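Plasmodesmata-located protein 5 (Arabidopsis thaliana, PDB 6GRE) limits cell-to-cell trafficking through plasmodesmata by regulating callose deposition, and promotes innate immunity and systemic acquired resistance. Local coordinates at residues A[63-68]-A[167-171]. Numbering follows the deposited sequence.
Sequences IYQCRG and QCSGD
Segments 63-68 and 167-171, each the end of a strand and the turn after it, run roughly antiparallel, 141° apart end to end, with the CA atoms of Q65 and G170 6.9 Å apart, too far for backbone pairing, so side chains fill the gap. They belong to equivalent strands, 60-66 and 162-168, of the two Gnk2-homologous (DUF26) domains of the ectodomain, each a five-stranded antiparallel sheet with helices, and the contact joins the two domains where these strands end and turn. Q65 and Q167 occupy equivalent places, each just before a cysteine, and reach across from opposite directions. In both, CG lies anti to the backbone N (chi1 -175° in Q65) and the chain continues extended, which carries each amide to the other segment's backbone: that of Q65 ends beside C168 O and G170 N, that of Q167 beside C66 O and the CA of R67. The two amide planes stand 70° apart. Long, neutral and able both to donate and to accept, glutamine suits a buried seam lined with peptide groups. G170 has no side chain to point at the Q65 amide, which probably eases its approach. The cysteines turn away, C66 pairing with C75 and C168 with C177. R67 also turns away from 167-171, touching Y206 and R208 of the second domain; its guanidinium hydrogen-bonds N102 and forms a salt bridge with D69. The end of aliphatic I63 touches the S169 side chain, its CD1 3.3 Å from S169 OG. D171 OD2 forms a salt bridge with K204 NZ and accepts a hydrogen bond from G114 N, while S169 OG donates to D171 OD1 at 2.6 Å, nearly along the carboxylate C-O axis.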
loop_
_atom_site.group_PDB
_atom_site.type_symbol
_atom_site.label_atom_id
_atom_site.label_comp_id
_atom_site.label_asym_id
_atom_site.label_seq_id
_atom_site.Cartn_x
_atom_site.Cartn_y
_atom_site.Cartn_z
ATOM N N ILE A 63 -0.714 8.162 6.862
ATOM C CA ILE A 63 -1.164 6.861 7.306
ATOM C C ILE A 63 0.005 5.879 7.270
ATOM O O ILE A 63 0.979 6.073 6.523
ATOM C CB ILE A 63 -2.317 6.322 6.427
ATOM C CG1 ILE A 63 -1.840 5.999 5.004
ATOM C CG2 ILE A 63 -3.502 7.269 6.419
ATOM C CD1 ILE A 63 -2.817 5.192 4.169
ATOM N N TYR A 64 -0.141 4.796 8.027
ATOM C CA TYR A 64 0.558 3.565 7.669
ATOM C C TYR A 64 -0.463 2.440 7.589
ATOM O O TYR A 64 -1.559 2.523 8.138
ATOM C CB TYR A 64 1.625 3.176 8.686
ATOM C CG TYR A 64 1.046 2.703 9.987
ATOM C CD1 TYR A 64 0.707 3.620 10.972
ATOM C CD2 TYR A 64 0.824 1.359 10.249
ATOM C CE1 TYR A 64 0.143 3.216 12.168
ATOM C CE2 TYR A 64 0.264 0.941 11.444
ATOM C CZ TYR A 64 -0.086 1.874 12.411
ATOM O OH TYR A 64 -0.626 1.486 13.605
ATOM N N GLN A 65 -0.099 1.379 6.872
ATOM C CA GLN A 65 -0.932 0.217 6.813
ATOM C C GLN A 65 -0.083 -1.026 6.595
ATOM O O GLN A 65 0.698 -1.100 5.667
ATOM C CB GLN A 65 -1.916 0.294 5.663
ATOM C CG GLN A 65 -2.892 -0.875 5.670
ATOM C CD GLN A 65 -4.024 -0.603 4.721
ATOM O OE1 GLN A 65 -4.855 -1.473 4.435
ATOM N NE2 GLN A 65 -4.087 0.628 4.250
ATOM N N CYS A 66 -0.268 -1.977 7.507
ATOM C CA CYS A 66 0.362 -3.293 7.410
ATOM C C CYS A 66 -0.612 -4.271 6.754
ATOM O O CYS A 66 -1.821 -4.117 6.870
ATOM C CB CYS A 66 0.747 -3.798 8.795
ATOM S SG CYS A 66 2.115 -2.831 9.490
ATOM N N ARG A 67 -0.042 -5.306 6.136
ATOM C CA ARG A 67 -0.807 -6.445 5.654
ATOM C C ARG A 67 -1.751 -6.892 6.781
ATOM O O ARG A 67 -1.362 -6.916 7.962
ATOM C CB ARG A 67 0.183 -7.530 5.223
ATOM C CG ARG A 67 -0.035 -8.138 3.849
ATOM C CD ARG A 67 0.970 -9.257 3.636
ATOM N NE ARG A 67 0.781 -10.304 4.635
ATOM C CZ ARG A 67 1.690 -11.199 5.000
ATOM N NH1 ARG A 67 2.923 -11.143 4.523
ATOM N NH2 ARG A 67 1.352 -12.143 5.862
ATOM N N GLY A 68 -2.981 -7.272 6.425
ATOM C CA GLY A 68 -4.121 -7.425 7.328
ATOM C C GLY A 68 -4.023 -8.590 8.307
ATOM O O GLY A 68 -4.790 -8.637 9.286
ATOM N N GLN A 167 -5.201 -5.713 -1.245
ATOM C CA GLN A 167 -5.403 -4.835 -0.074
ATOM C C GLN A 167 -5.743 -3.435 -0.576
ATOM O O GLN A 167 -5.141 -2.947 -1.565
ATOM C CB GLN A 167 -4.189 -4.734 0.865
ATOM C CG GLN A 167 -4.508 -4.047 2.215
ATOM C CD GLN A 167 -3.630 -4.297 3.454
ATOM O OE1 GLN A 167 -4.061 -4.387 4.653
ATOM N NE2 GLN A 167 -2.346 -4.305 3.204
ATOM N N CYS A 168 -6.712 -2.813 0.079
ATOM C CA CYS A 168 -7.045 -1.412 -0.089
ATOM C C CYS A 168 -6.453 -0.576 1.025
ATOM O O CYS A 168 -6.424 -1.006 2.168
ATOM C CB CYS A 168 -8.531 -1.196 0.075
ATOM S SG CYS A 168 -9.387 -1.931 -1.313
ATOM N N SER A 169 -6.020 0.640 0.700
ATOM C CA SER A 169 -5.674 1.609 1.698
ATOM C C SER A 169 -6.847 1.721 2.689
ATOM O O SER A 169 -7.991 1.823 2.284
ATOM C CB SER A 169 -5.364 2.892 1.005
ATOM O OG SER A 169 -4.782 3.847 1.878
ATOM N N GLY A 170 -6.506 1.785 3.976
ATOM C CA GLY A 170 -7.472 1.661 5.078
ATOM C C GLY A 170 -8.436 2.818 5.151
ATOM O O GLY A 170 -9.434 2.705 5.861
ATOM N N ASP A 171 -8.159 3.920 4.437
ATOM C CA ASP A 171 -9.013 5.098 4.469
ATOM C C ASP A 171 -10.177 5.004 3.483
ATOM O O ASP A 171 -11.089 5.839 3.548
ATOM C CB ASP A 171 -8.220 6.359 4.151
ATOM C CG ASP A 171 -7.627 6.312 2.766
ATOM O OD1 ASP A 171 -6.777 5.389 2.542
ATOM O OD2 ASP A 171 -8.051 7.102 1.906
#